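Local coordinates for protein O-ureido-L-serine synthase (Streptomyces lavendulae, PDB 3X44) that catalyses the pyridoxal phosphate-dependent addition of hydroxyurea to O-acetyl-L-serine, forming O-ureido-L-serine on the route to the antibiotic D-cycloserine, at residues D44-S49 with P146-Y151; V67-G72 with G123-A128; V90-D95 with K111-P116; S204-L209 with G221-F226. The protein carries 1 engineered substitution. One frame throughout, in Å; residues are numbered along the deposited sequence.

Interaction 1 (D44-S49 with P146-Y151)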
loop_
_atom_site.group_PDB
_atom_site.type_symbol
_atom_site.label_atom_id
_atom_site.label_comp_id
_atom_site.label_asym_id
_atom_site.label_seq_id
_atom_site.Cartn_x
_atom_site.Cartn_y
_atom_site.Cartn_z
ATOM N N ASP A 44 18.087 -6.167 6.058
ATOM C CA ASP A 44 17.091 -5.796 7.053
ATOM C C ASP A 44 16.129 -6.948 7.367
ATOM O O ASP A 44 15.670 -7.097 8.504
ATOM C CB ASP A 44 16.270 -4.609 6.554
ATOM C CG ASP A 44 16.979 -3.280 6.725
ATOM O OD1 ASP A 44 16.280 -2.252 6.650
ATOM O OD2 ASP A 44 18.211 -3.244 6.923
ATOM N N ARG A 45 15.815 -7.752 6.354
ATOM C CA ARG A 45 14.893 -8.868 6.532
ATOM C C ARG A 45 15.458 -9.932 7.468
ATOM O O ARG A 45 14.744 -10.482 8.304
ATOM C CB ARG A 45 14.555 -9.497 5.180
ATOM C CG ARG A 45 13.828 -8.563 4.216
ATOM C CD ARG A 45 13.815 -9.147 2.809
ATOM N NE ARG A 45 13.301 -8.210 1.813
ATOM C CZ ARG A 45 12.024 -8.138 1.444
ATOM N NH1 ARG A 45 11.128 -8.948 1.993
ATOM N NH2 ARG A 45 11.646 -7.256 0.520
ATOM N N LEU A 46 16.743 -10.215 7.316
ATOM C CA LEU A 46 17.411 -11.203 8.139
ATOM C C LEU A 46 17.577 -10.680 9.566
ATOM O O LEU A 46 17.276 -11.382 10.530
ATOM C CB LEU A 46 18.780 -11.526 7.535
ATOM C CG LEU A 46 19.734 -12.480 8.253
ATOM C CD1 LEU A 46 20.703 -13.062 7.235
ATOM C CD2 LEU A 46 20.500 -11.743 9.340
ATOM N N ALA A 47 18.049 -9.441 9.691
ATOM C CA ALA A 47 18.274 -8.836 10.997
ATOM C C ALA A 47 17.035 -8.856 11.879
ATOM O O ALA A 47 17.107 -9.230 13.047
ATOM C CB ALA A 47 18.775 -7.410 10.829
ATOM N N LEU A 48 15.905 -8.444 11.317
ATOM C CA LEU A 48 14.647 -8.418 12.051
ATOM C C LEU A 48 14.211 -9.836 12.409
ATOM O O LEU A 48 13.812 -10.115 13.543
ATOM C CB LEU A 48 13.559 -7.754 11.201
ATOM C CG LEU A 48 12.154 -7.711 11.801
ATOM C CD1 LEU A 48 12.144 -6.783 13.005
ATOM C CD2 LEU A 48 11.164 -7.245 10.751
ATOM N N SER A 49 14.302 -10.730 11.430
ATOM C CA SER A 49 13.893 -12.105 11.624
ATOM C C SER A 49 14.645 -12.829 12.725
ATOM O O SER A 49 14.031 -13.445 13.591
ATOM C CB SER A 49 14.039 -12.892 10.328
ATOM O OG SER A 49 13.473 -14.180 10.486
ATOM N N PRO A 146 17.956 -20.773 10.603
ATOM C CA PRO A 146 16.754 -21.040 9.807
ATOM C C PRO A 146 15.873 -19.798 9.686
ATOM O O PRO A 146 15.120 -19.657 8.725
ATOM C CB PRO A 146 16.056 -22.160 10.574
ATOM C CG PRO A 146 17.141 -22.811 11.367
ATOM C CD PRO A 146 18.069 -21.701 11.745
ATOM N N ALA A 147 15.971 -18.904 10.667
ATOM C CA ALA A 147 15.190 -17.668 10.674
ATOM C C ALA A 147 15.552 -16.757 9.500
ATOM O O ALA A 147 14.834 -15.812 9.192
ATOM C CB ALA A 147 15.404 -16.926 11.993
ATOM N N ASN A 148 16.672 -17.045 8.855
ATOM C CA ASN A 148 17.143 -16.262 7.722
ATOM C C ASN A 148 16.291 -16.600 6.492
ATOM O O ASN A 148 15.461 -15.793 6.077
ATOM C CB ASN A 148 18.638 -16.555 7.503
ATOM C CG ASN A 148 19.193 -15.956 6.219
ATOM O OD1 ASN A 148 18.483 -15.309 5.442
ATOM N ND2 ASN A 148 20.483 -16.175 5.993
ATOM N N PRO A 149 16.454 -17.809 5.920
ATOM C CA PRO A 149 15.658 -18.175 4.742
ATOM C C PRO A 149 14.144 -18.137 4.976
ATOM O O PRO A 149 13.370 -17.896 4.048
ATOM C CB PRO A 149 16.150 -19.592 4.397
ATOM C CG PRO A 149 16.758 -20.103 5.653
ATOM C CD PRO A 149 17.361 -18.903 6.318
ATOM N N SER A 150 13.722 -18.370 6.216
ATOM C CA SER A 150 12.302 -18.372 6.533
ATOM C C SER A 150 11.651 -17.008 6.333
ATOM O O SER A 150 10.528 -16.927 5.847
ATOM C CB SER A 150 12.072 -18.859 7.969
ATOM O OG SER A 150 12.147 -17.784 8.889
ATOM N N TYR A 151 12.334 -15.930 6.693
ATOM C CA TYR A 151 11.727 -14.617 6.492
ATOM C C TYR A 151 11.629 -14.330 5.000
ATOM O O TYR A 151 10.792 -13.549 4.574
ATOM C CB TYR A 151 12.532 -13.517 7.182
ATOM C CG TYR A 151 11.704 -12.287 7.511
ATOM C CD1 TYR A 151 10.866 -12.257 8.630
ATOM C CD2 TYR A 151 11.773 -11.149 6.707
ATOM C CE1 TYR A 151 10.115 -11.101 8.940
ATOM C CE2 TYR A 151 11.034 -10.008 7.007
ATOM C CZ TYR A 151 10.213 -9.984 8.117
ATOM O OH TYR A 151 9.509 -8.831 8.397
#
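The ring of Tyr151 carries one face over the backbone carbonyl of Arg45, whose O lies 3.4 Å from Tyr151 CD2. Ser49 CB and Leu48 CD2 come to the same ring obliquely, the leucine methyl 3.3 Å from Tyr151 OH. The stem of Arg45 passes across the ring at about a right angle: its CB sits 3.6 Å from Tyr151 CD2, while the guanidinium, tilted 60° from the ring plane, is carried off to salt bridges with Glu34 and Glu159. Tyrosine suits this place because its long flat side chain spans the gap between two helices. The second flat group is the amide of Asn148, against which Leu46 CD1 packs at 3.4 Å from ND2; the same nitrogen donates to Thr178, a cofactor-binding residue, and to Gln142 O. Ser49 and Ala147 join the helices a turn before Tyr151. With OG turned away from its own N (chi1 -172°), Ser49 donates to Ala147 O over 2.5 Å, a very short bond whose exact length is best treated cautiously. Ser150 OG adds a weak bond to the same carbonyl, from within its own helical turn. These contacts join helix 43-56, which starts at the engineered Ala43 where the cofactor lysine normally sits, to helix 147-164. The local axes approach to 8.5 Å at 122°, with helix 73-85 packed against Asp44 and Ala47, and Ala165 of a second subunit against Tyr151.

Interaction 2 (V67-G72 with G123-A128). With PUS ((E)-O-(carbamoylamino)-N-({3-hydroxy-2-methyl-5-[(phosphonooxy)methyl]pyridin-4-yl}methylidene)-L-serine), chain C.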
loop_
_atom_site.group_PDB
_atom_site.type_symbol
_atom_site.label_atom_id
_atom_site.label_comp_id
_atom_site.label_asym_id
_atom_site.label_seq_id
_atom_site.Cartn_x
_atom_site.Cartn_y
_atom_site.Cartn_z
ATOM N N VAL A 67 26.334 -10.363 18.425
ATOM C CA VAL A 67 27.584 -10.349 17.672
ATOM C C VAL A 67 27.436 -11.174 16.403
ATOM O O VAL A 67 26.822 -12.246 16.416
ATOM C CB VAL A 67 28.766 -10.911 18.502
ATOM C CG1 VAL A 67 28.590 -12.407 18.736
ATOM C CG2 VAL A 67 30.078 -10.643 17.776
ATOM N N GLU A 68 28.005 -10.670 15.313
ATOM C CA GLU A 68 27.917 -11.359 14.031
ATOM C C GLU A 68 29.057 -10.996 13.081
ATOM O O GLU A 68 29.539 -9.861 13.075
ATOM C CB GLU A 68 26.583 -11.024 13.367
ATOM C CG GLU A 68 26.423 -11.617 11.981
ATOM C CD GLU A 68 26.300 -13.121 12.022
ATOM O OE1 GLU A 68 27.309 -13.793 12.325
ATOM O OE2 GLU A 68 25.192 -13.630 11.758
ATOM N N CYS A 69 29.504 -11.974 12.300
ATOM C CA CYS A 69 30.552 -11.734 11.307
ATOM C C CYS A 69 29.762 -11.357 10.064
ATOM O O CYS A 69 28.866 -12.091 9.650
ATOM C CB CYS A 69 31.369 -12.998 11.025
ATOM S SG CYS A 69 32.378 -12.843 9.538
ATOM N N THR A 70 30.084 -10.219 9.469
ATOM C CA THR A 70 29.325 -9.757 8.317
ATOM C C THR A 70 30.198 -9.151 7.224
ATOM O O THR A 70 31.332 -8.753 7.486
ATOM C CB THR A 70 28.308 -8.687 8.785
ATOM O OG1 THR A 70 27.641 -8.118 7.660
ATOM C CG2 THR A 70 29.035 -7.573 9.534
ATOM N N SER A 71 29.668 -9.098 6.003
ATOM C CA SER A 71 30.384 -8.474 4.888
ATOM C C SER A 71 29.986 -6.998 4.894
ATOM O O SER A 71 30.420 -6.220 4.040
ATOM C CB SER A 71 29.998 -9.108 3.540
ATOM O OG SER A 71 28.612 -8.978 3.263
ATOM N N GLY A 72 29.145 -6.622 5.855
ATOM C CA GLY A 72 28.718 -5.234 5.960
ATOM C C GLY A 72 27.236 -4.973 6.192
ATOM O O GLY A 72 26.843 -4.487 7.247
ATOM N N GLY A 123 37.076 -17.148 8.665
ATOM C CA GLY A 123 37.894 -16.598 9.730
ATOM C C GLY A 123 37.090 -15.691 10.646
ATOM O O GLY A 123 37.273 -15.697 11.863
ATOM N N GLY A 124 36.193 -14.907 10.060
ATOM C CA GLY A 124 35.373 -14.004 10.848
ATOM C C GLY A 124 34.420 -14.701 11.804
ATOM O O GLY A 124 34.199 -14.237 12.922
ATOM N N ASN A 125 33.850 -15.819 11.371
ATOM C CA ASN A 125 32.912 -16.560 12.204
ATOM C C ASN A 125 33.595 -17.112 13.444
ATOM O O ASN A 125 33.005 -17.176 14.523
ATOM C CB ASN A 125 32.293 -17.710 11.409
ATOM C CG ASN A 125 31.245 -17.235 10.432
ATOM O OD1 ASN A 125 30.759 -16.100 10.526
ATOM N ND2 ASN A 125 30.887 -18.098 9.485
ATOM N N LEU A 126 34.844 -17.523 13.282
ATOM C CA LEU A 126 35.592 -18.066 14.397
ATOM C C LEU A 126 35.789 -16.975 15.434
ATOM O O LEU A 126 35.631 -17.212 16.629
ATOM C CB LEU A 126 36.935 -18.603 13.915
ATOM C CG LEU A 126 36.805 -20.054 13.443
ATOM C CD1 LEU A 126 38.009 -20.452 12.603
ATOM C CD2 LEU A 126 36.669 -20.965 14.661
ATOM N N ILE A 127 36.114 -15.771 14.973
ATOM C CA ILE A 127 36.317 -14.653 15.886
ATOM C C ILE A 127 35.004 -14.350 16.590
ATOM O O ILE A 127 34.959 -14.193 17.810
ATOM C CB ILE A 127 36.792 -13.383 15.139
ATOM C CG1 ILE A 127 38.221 -13.585 14.635
ATOM C CG2 ILE A 127 36.741 -12.174 16.069
ATOM C CD1 ILE A 127 38.691 -12.503 13.682
ATOM N N ALA A 128 33.932 -14.275 15.814
ATOM C CA ALA A 128 32.610 -14.007 16.363
ATOM C C ALA A 128 32.256 -15.062 17.418
ATOM O O ALA A 128 31.747 -14.736 18.490
ATOM C CB ALA A 128 31.582 -14.017 15.249
HETATM N N PUS C . 25.265 -9.924 3.004
HETATM C CA PUS C . 25.501 -10.647 4.318
HETATM C CB PUS C . 26.381 -11.932 4.121
HETATM O OG PUS C . 27.707 -11.560 3.530
HETATM N ND PUS C . 28.749 -12.452 3.986
HETATM C CE PUS C . 29.486 -13.136 3.083
HETATM N NZ2 PUS C . 29.029 -13.311 1.830
HETATM O OZ1 PUS C . 30.541 -13.589 3.395
HETATM C C PUS C . 26.209 -9.681 5.293
HETATM O O PUS C . 26.127 -8.498 5.113
HETATM O OT PUS C . 26.838 -10.111 6.231
HETATM C C2 PUS C . 24.733 -7.888 -0.915
HETATM C C3 PUS C . 24.819 -8.460 0.442
HETATM C C4 PUS C . 24.447 -9.866 0.643
HETATM C C5 PUS C . 23.977 -10.644 -0.509
HETATM C C6 PUS C . 23.916 -9.982 -1.821
HETATM C C2A PUS C . 25.145 -6.466 -1.166
HETATM C C4A PUS C . 24.693 -10.557 1.966
HETATM C C5A PUS C . 23.567 -12.102 -0.369
HETATM N N1 PUS C . 24.293 -8.665 -1.966
HETATM O O3 PUS C . 25.172 -7.683 1.483
HETATM O O1P PUS C . 22.888 -13.544 2.231
HETATM O O2P PUS C . 20.696 -13.681 1.357
HETATM O O3P PUS C . 22.510 -14.626 0.146
HETATM O O4P PUS C . 22.276 -12.215 0.317
HETATM P P PUS C . 22.098 -13.522 1.015
HETATM O O HOH W 1 28.223 -15.977 11.388
#
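Cys69 reaches helix 120-135 because its sulfur is swung away from its own backbone N (chi1 166°), which brings SG to 3.5 Å from Gly124 CA. Glycine, with only hydrogens on that carbon, leaves room for the sulfur. Asn125, one residue on, has CG turned to the side of its backbone N (chi1 -76°), and its OD1 comes to 3.2 Å from Cys69 CB. A turn further along, the small methyl of Ala128 lies 4.1 Å from Cys69 N, and Val67 CG1 packs near the Ala128 carbonyl. Strand 67-70 and helix 123-128 run nearly antiparallel (171°) in the alpha/beta layering of a type II PLP enzyme, and the strand end leads into the substrate-binding Thr-Ser-Gly-Asn loop of the cysteine synthase family. Here Thr70 OG1 donates to carboxylate atom OT of the bound PUS (2.6 Å) and accepts from Gly72 N in an ST turn, while Ser71 N also donates to OT (3.0 Å) and Ser71 OG to PUS OG (2.7 Å). On the strand, Glu68 OE1 uses its anti lone pair for Cys69 N; its carboxylate is also held by Arg139 and by Gln142 N. A water bridges the two segments, donating to both Glu68 OE1 and Asn125 OD1 (2.7 Å).

Interaction 3 (V90-D95 with K111-P116)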
loop_
_atom_site.group_PDB
_atom_site.type_symbol
_atom_site.label_atom_id
_atom_site.label_comp_id
_atom_site.label_asym_id
_atom_site.label_seq_id
_atom_site.Cartn_x
_atom_site.Cartn_y
_atom_site.Cartn_z
ATOM N N VAL A 90 27.760 -5.860 18.050
ATOM C CA VAL A 90 29.190 -5.880 17.763
ATOM C C VAL A 90 29.398 -6.565 16.422
ATOM O O VAL A 90 29.092 -7.749 16.279
ATOM C CB VAL A 90 29.979 -6.699 18.810
ATOM C CG1 VAL A 90 31.474 -6.585 18.531
ATOM C CG2 VAL A 90 29.649 -6.231 20.207
ATOM N N ALA A 91 29.924 -5.831 15.448
ATOM C CA ALA A 91 30.161 -6.390 14.123
ATOM C C ALA A 91 31.592 -6.898 13.970
ATOM O O ALA A 91 32.537 -6.254 14.419
ATOM C CB ALA A 91 29.868 -5.344 13.057
ATOM N N VAL A 92 31.730 -8.064 13.347
ATOM C CA VAL A 92 33.026 -8.680 13.080
ATOM C C VAL A 92 33.108 -8.624 11.561
ATOM O O VAL A 92 32.440 -9.391 10.879
ATOM C CB VAL A 92 33.059 -10.152 13.535
ATOM C CG1 VAL A 92 34.288 -10.842 12.965
ATOM C CG2 VAL A 92 33.065 -10.224 15.055
ATOM N N MET A 93 33.925 -7.719 11.034
ATOM C CA MET A 93 34.012 -7.542 9.590
ATOM C C MET A 93 35.414 -7.496 8.998
ATOM O O MET A 93 36.332 -6.937 9.590
ATOM C CB MET A 93 33.259 -6.259 9.218
ATOM C CG MET A 93 33.106 -6.013 7.735
ATOM S SD MET A 93 31.938 -4.668 7.447
ATOM C CE MET A 93 32.678 -3.333 8.420
ATOM N N GLY A 94 35.569 -8.091 7.818
ATOM C CA GLY A 94 36.860 -8.086 7.152
ATOM C C GLY A 94 37.289 -6.648 6.947
ATOM O O GLY A 94 36.447 -5.785 6.702
ATOM N N ASP A 95 38.591 -6.383 7.029
ATOM C CA ASP A 95 39.089 -5.019 6.882
ATOM C C ASP A 95 39.059 -4.461 5.464
ATOM O O ASP A 95 39.342 -3.276 5.266
ATOM C CB ASP A 95 40.518 -4.927 7.407
ATOM C CG ASP A 95 41.475 -5.837 6.653
ATOM O OD1 ASP A 95 41.056 -6.490 5.668
ATOM O OD2 ASP A 95 42.651 -5.896 7.055
ATOM N N LYS A 111 29.397 -1.733 17.407
ATOM C CA LYS A 111 30.816 -1.810 17.718
ATOM C C LYS A 111 31.445 -2.481 16.509
ATOM O O LYS A 111 30.754 -3.167 15.758
ATOM C CB LYS A 111 31.052 -2.646 18.978
ATOM C CG LYS A 111 30.642 -1.951 20.273
ATOM C CD LYS A 111 31.600 -0.818 20.629
ATOM C CE LYS A 111 30.952 0.173 21.588
ATOM N NZ LYS A 111 31.914 1.214 22.059
ATOM N N LEU A 112 32.749 -2.291 16.334
ATOM C CA LEU A 112 33.465 -2.836 15.187
ATOM C C LEU A 112 34.721 -3.639 15.524
ATOM O O LEU A 112 35.613 -3.154 16.218
ATOM C CB LEU A 112 33.841 -1.676 14.263
ATOM C CG LEU A 112 34.365 -1.938 12.855
ATOM C CD1 LEU A 112 33.412 -2.837 12.090
ATOM C CD2 LEU A 112 34.520 -0.603 12.150
ATOM N N VAL A 113 34.776 -4.873 15.029
ATOM C CA VAL A 113 35.926 -5.747 15.227
ATOM C C VAL A 113 36.391 -6.133 13.826
ATOM O O VAL A 113 35.730 -6.906 13.130
ATOM C CB VAL A 113 35.555 -7.042 16.016
ATOM C CG1 VAL A 113 36.739 -7.993 16.050
ATOM C CG2 VAL A 113 35.134 -6.695 17.437
ATOM N N LEU A 114 37.516 -5.575 13.399
ATOM C CA LEU A 114 38.032 -5.870 12.073
ATOM C C LEU A 114 39.054 -6.998 12.109
ATOM O O LEU A 114 39.656 -7.272 13.146
ATOM C CB LEU A 114 38.664 -4.614 11.464
ATOM C CG LEU A 114 37.787 -3.357 11.446
ATOM C CD1 LEU A 114 38.553 -2.193 10.813
ATOM C CD2 LEU A 114 36.505 -3.646 10.684
ATOM N N PHE A 115 39.232 -7.655 10.970
ATOM C CA PHE A 115 40.191 -8.745 10.840
ATOM C C PHE A 115 40.665 -8.795 9.393
ATOM O O PHE A 115 39.981 -8.310 8.489
ATOM C CB PHE A 115 39.562 -10.089 11.251
ATOM C CG PHE A 115 38.529 -10.616 10.285
ATOM C CD1 PHE A 115 37.181 -10.289 10.439
ATOM C CD2 PHE A 115 38.898 -11.459 9.234
ATOM C CE1 PHE A 115 36.209 -10.794 9.557
ATOM C CE2 PHE A 115 37.936 -11.972 8.343
ATOM C CZ PHE A 115 36.590 -11.635 8.508
ATOM N N PRO A 116 41.852 -9.374 9.156
ATOM C CA PRO A 116 42.392 -9.469 7.793
ATOM C C PRO A 116 41.398 -10.102 6.817
ATOM O O PRO A 116 41.105 -11.298 6.890
ATOM C CB PRO A 116 43.669 -10.295 7.972
ATOM C CG PRO A 116 44.077 -10.030 9.407
ATOM C CD PRO A 116 42.764 -9.964 10.153
#
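Val90 to Gly94 pair with Lys111 to Phe115 as parallel neighbours, the two strands of a beta-alpha-beta unit connected through helix 99-107, with local axes 22° apart. On one face the branched valines interlock: Val90 CG1 fits against Val113 CG2 at 3.8 Å, and Val92 stands alongside Val113, pointing the same way. Beta-branched residues suit extended backbone and give this face a firm surface for helix 120-135, where Ala128 and Leu131 meet Val92. The other face bears Ala91, whose smallness admits Ile105 of helix 99-107, and Met93, whose flexible chain bends at its end to set CE 3.8 Å from Leu112 CD1. The largest bump is the Phe115 ring. A chi1 of 71° swings it back over the neighbouring strand, where the bare CA of Gly94 forms the matching hollow: a CH-pi contact 3.8 Å from the ring centroid, 18° off its normal. The Val92 and Phe115 side chains cross at about a right angle. Strand 111-115 is an edge strand of its sheet within this chain, and beyond it Leu112 N donates to Asp311 of a third subunit. Past the last paired residues, Asp95 N donates to Phe115 O over 2.8 Å, its carboxylate OD1 meanwhile accepting from Gly117 N.

Interaction 4 (S204-L209 with G221-F226). With PUS ((E)-O-(carbamoylamino)-N-({3-hydroxy-2-methyl-5-[(phosphonooxy)methyl]pyridin-4-yl}methylidene)-L-serine), chain C.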
loop_
_atom_site.group_PDB
_atom_site.type_symbol
_atom_site.label_atom_id
_atom_site.label_comp_id
_atom_site.label_asym_id
_atom_site.label_seq_id
_atom_site.Cartn_x
_atom_site.Cartn_y
_atom_site.Cartn_z
ATOM N N SER A 204 33.141 -14.736 -10.694
ATOM C CA SER A 204 34.049 -15.516 -11.531
ATOM C C SER A 204 35.234 -16.027 -10.721
ATOM O O SER A 204 35.718 -17.135 -10.944
ATOM C CB SER A 204 34.589 -14.663 -12.684
ATOM O OG SER A 204 33.565 -14.294 -13.591
ATOM N N ASN A 205 35.699 -15.203 -9.784
ATOM C CA ASN A 205 36.852 -15.554 -8.959
ATOM C C ASN A 205 36.522 -16.194 -7.609
ATOM O O ASN A 205 37.404 -16.371 -6.770
ATOM C CB ASN A 205 37.739 -14.318 -8.745
ATOM C CG ASN A 205 36.941 -13.049 -8.468
ATOM O OD1 ASN A 205 35.723 -13.006 -8.645
ATOM N ND2 ASN A 205 37.636 -12.001 -8.033
ATOM N N ALA A 206 35.262 -16.552 -7.396
ATOM C CA ALA A 206 34.883 -17.178 -6.133
ATOM C C ALA A 206 33.767 -18.193 -6.334
ATOM O O ALA A 206 32.755 -18.180 -5.626
ATOM C CB ALA A 206 34.464 -16.111 -5.122
ATOM N N ALA A 207 33.959 -19.077 -7.309
ATOM C CA ALA A 207 32.978 -20.114 -7.610
ATOM C C ALA A 207 33.150 -21.249 -6.606
ATOM O O ALA A 207 33.636 -22.335 -6.940
ATOM C CB ALA A 207 33.176 -20.620 -9.028
ATOM N N MET A 208 32.759 -20.971 -5.367
ATOM C CA MET A 208 32.859 -21.926 -4.271
ATOM C C MET A 208 31.939 -23.134 -4.448
ATOM O O MET A 208 32.356 -24.273 -4.255
ATOM C CB MET A 208 32.539 -21.214 -2.949
ATOM C CG MET A 208 32.840 -22.020 -1.692
ATOM S SD MET A 208 34.605 -22.293 -1.450
ATOM C CE MET A 208 34.709 -24.028 -1.731
ATOM N N LEU A 209 30.689 -22.885 -4.816
ATOM C CA LEU A 209 29.717 -23.958 -4.992
ATOM C C LEU A 209 29.918 -24.749 -6.280
ATOM O O LEU A 209 29.779 -25.974 -6.291
ATOM C CB LEU A 209 28.300 -23.382 -4.966
ATOM C CG LEU A 209 27.121 -24.353 -4.962
ATOM C CD1 LEU A 209 27.220 -25.303 -3.768
ATOM C CD2 LEU A 209 25.826 -23.556 -4.902
ATOM N N GLY A 221 29.565 -8.760 -0.316
ATOM C CA GLY A 221 28.315 -9.344 0.120
ATOM C C GLY A 221 28.139 -10.770 -0.361
ATOM O O GLY A 221 27.416 -11.554 0.253
ATOM N N LEU A 222 28.810 -11.115 -1.453
ATOM C CA LEU A 222 28.697 -12.460 -2.008
ATOM C C LEU A 222 29.851 -13.390 -1.688
ATOM O O LEU A 222 30.922 -12.976 -1.224
ATOM C CB LEU A 222 28.584 -12.411 -3.535
ATOM C CG LEU A 222 27.590 -11.450 -4.183
ATOM C CD1 LEU A 222 27.643 -11.617 -5.694
ATOM C CD2 LEU A 222 26.194 -11.741 -3.665
ATOM N N ALA A 223 29.586 -14.662 -1.965
ATOM C CA ALA A 223 30.529 -15.751 -1.844
ATOM C C ALA A 223 31.479 -15.856 -0.659
ATOM O O ALA A 223 32.642 -15.452 -0.743
ATOM C CB ALA A 223 31.333 -15.834 -3.135
ATOM N N PRO A 224 30.990 -16.388 0.470
ATOM C CA PRO A 224 31.856 -16.546 1.645
ATOM C C PRO A 224 32.760 -17.746 1.302
ATOM O O PRO A 224 32.456 -18.498 0.372
ATOM C CB PRO A 224 30.873 -16.862 2.763
ATOM C CG PRO A 224 29.743 -17.555 2.062
ATOM C CD PRO A 224 29.610 -16.824 0.744
ATOM N N ASN A 225 33.860 -17.940 2.027
ATOM C CA ASN A 225 34.750 -19.056 1.700
ATOM C C ASN A 225 34.357 -20.408 2.299
ATOM O O ASN A 225 35.193 -21.123 2.856
ATOM C CB ASN A 225 36.201 -18.716 2.073
ATOM C CG ASN A 225 36.343 -18.196 3.490
ATOM O OD1 ASN A 225 35.368 -17.785 4.118
ATOM N ND2 ASN A 225 37.573 -18.213 4.001
ATOM N N PHE A 226 33.079 -20.748 2.167
ATOM C CA PHE A 226 32.532 -22.019 2.640
ATOM C C PHE A 226 31.093 -22.116 2.131
ATOM O O PHE A 226 30.520 -21.116 1.679
ATOM C CB PHE A 226 32.565 -22.108 4.177
ATOM C CG PHE A 226 31.849 -20.977 4.881
ATOM C CD1 PHE A 226 32.565 -19.920 5.439
ATOM C CD2 PHE A 226 30.457 -20.968 4.984
ATOM C CE1 PHE A 226 31.906 -18.862 6.093
ATOM C CE2 PHE A 226 29.792 -19.920 5.631
ATOM C CZ PHE A 226 30.522 -18.865 6.187
HETATM N N PUS C . 25.265 -9.924 3.004
HETATM C CA PUS C . 25.501 -10.647 4.318
HETATM C CB PUS C . 26.381 -11.932 4.121
HETATM O OG PUS C . 27.707 -11.560 3.530
HETATM N ND PUS C . 28.749 -12.452 3.986
HETATM C CE PUS C . 29.486 -13.136 3.083
HETATM N NZ2 PUS C . 29.029 -13.311 1.830
HETATM O OZ1 PUS C . 30.541 -13.589 3.395
HETATM C C PUS C . 26.209 -9.681 5.293
HETATM O O PUS C . 26.127 -8.498 5.113
HETATM O OT PUS C . 26.838 -10.111 6.231
HETATM C C2 PUS C . 24.733 -7.888 -0.915
HETATM C C3 PUS C . 24.819 -8.460 0.442
HETATM C C4 PUS C . 24.447 -9.866 0.643
HETATM C C5 PUS C . 23.977 -10.644 -0.509
HETATM C C6 PUS C . 23.916 -9.982 -1.821
HETATM C C2A PUS C . 25.145 -6.466 -1.166
HETATM C C4A PUS C . 24.693 -10.557 1.966
HETATM C C5A PUS C . 23.567 -12.102 -0.369
HETATM N N1 PUS C . 24.293 -8.665 -1.966
HETATM O O3 PUS C . 25.172 -7.683 1.483
HETATM O O1P PUS C . 22.888 -13.544 2.231
HETATM O O2P PUS C . 20.696 -13.681 1.357
HETATM O O3P PUS C . 22.510 -14.626 0.146
HETATM O O4P PUS C . 22.276 -12.215 0.317
HETATM P P PUS C . 22.098 -13.522 1.015
#
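Met208 reaches across to the backbone of 224-226, and its long unbranched chain can follow that uneven surface. Its CB points at the loop, 4.3 Å from Pro224 O. CG, anti to the backbone N (chi1 -170°), comes to 4.1 Å from both Pro224 O and Phe226 N. The chain then bends, placing SD 4.2 Å from Asn225 C, and a chi3 of -111°, well away from staggered, leaves CE farther off at 5.4 Å from that same carbon. No hydrogen bond spans the contact, which is shape fitting alone. Nearer the pocket, the methyls of Ala206 and Ala223 meet CB to CB at 3.7 Å, small groups that let two irregular backbones approach closely. The loop beyond lines the ligand site. Gly221 O accepts from the ureido nitrogen NZ2 of PUS (2.9 Å), Pro224 CB lies 3.3 Å from PUS OZ1, and Leu222 CD2 comes nearest to C6 at the rim of the pyridine ring. Glycine suits position 221 because, at a phi of 109°, a CB would press on the preceding carbonyl O and also run into C3 of the PUS ring. Segment 204-209 follows strand 197-203 into the short helix 208-211. Loop 221-226, farther along the chain and before strand 238-242, runs from the ligand to helix 120-135, where Asn225 OD1 accepts from Lys122 N and Phe226 lies against Ser121, Lys122 and Asn125.

From the N terminus, helix 43-56 opens the loop that interaction 1 closes at 146-151. Inside it lies the loop from strand 65-70 to helix 120-135, closed by interaction 2, and inside that again the short crossover from strand 88-94 to strand 111-115, closed by interaction 3. The three are thus nested without crossing. Interactions 2 and 3 touch directly, since 67-72 and 90-95 are neighbours in one parallel sheet. Interaction 4 follows in series, closing a short loop between 204-209 and 221-226 after strand 197-203 of the larger mixed sheet. It meets interaction 2 where Ser71 OG lies 3.2 Å from Gly221 CA, and both touch PUS, from different parts of the fold.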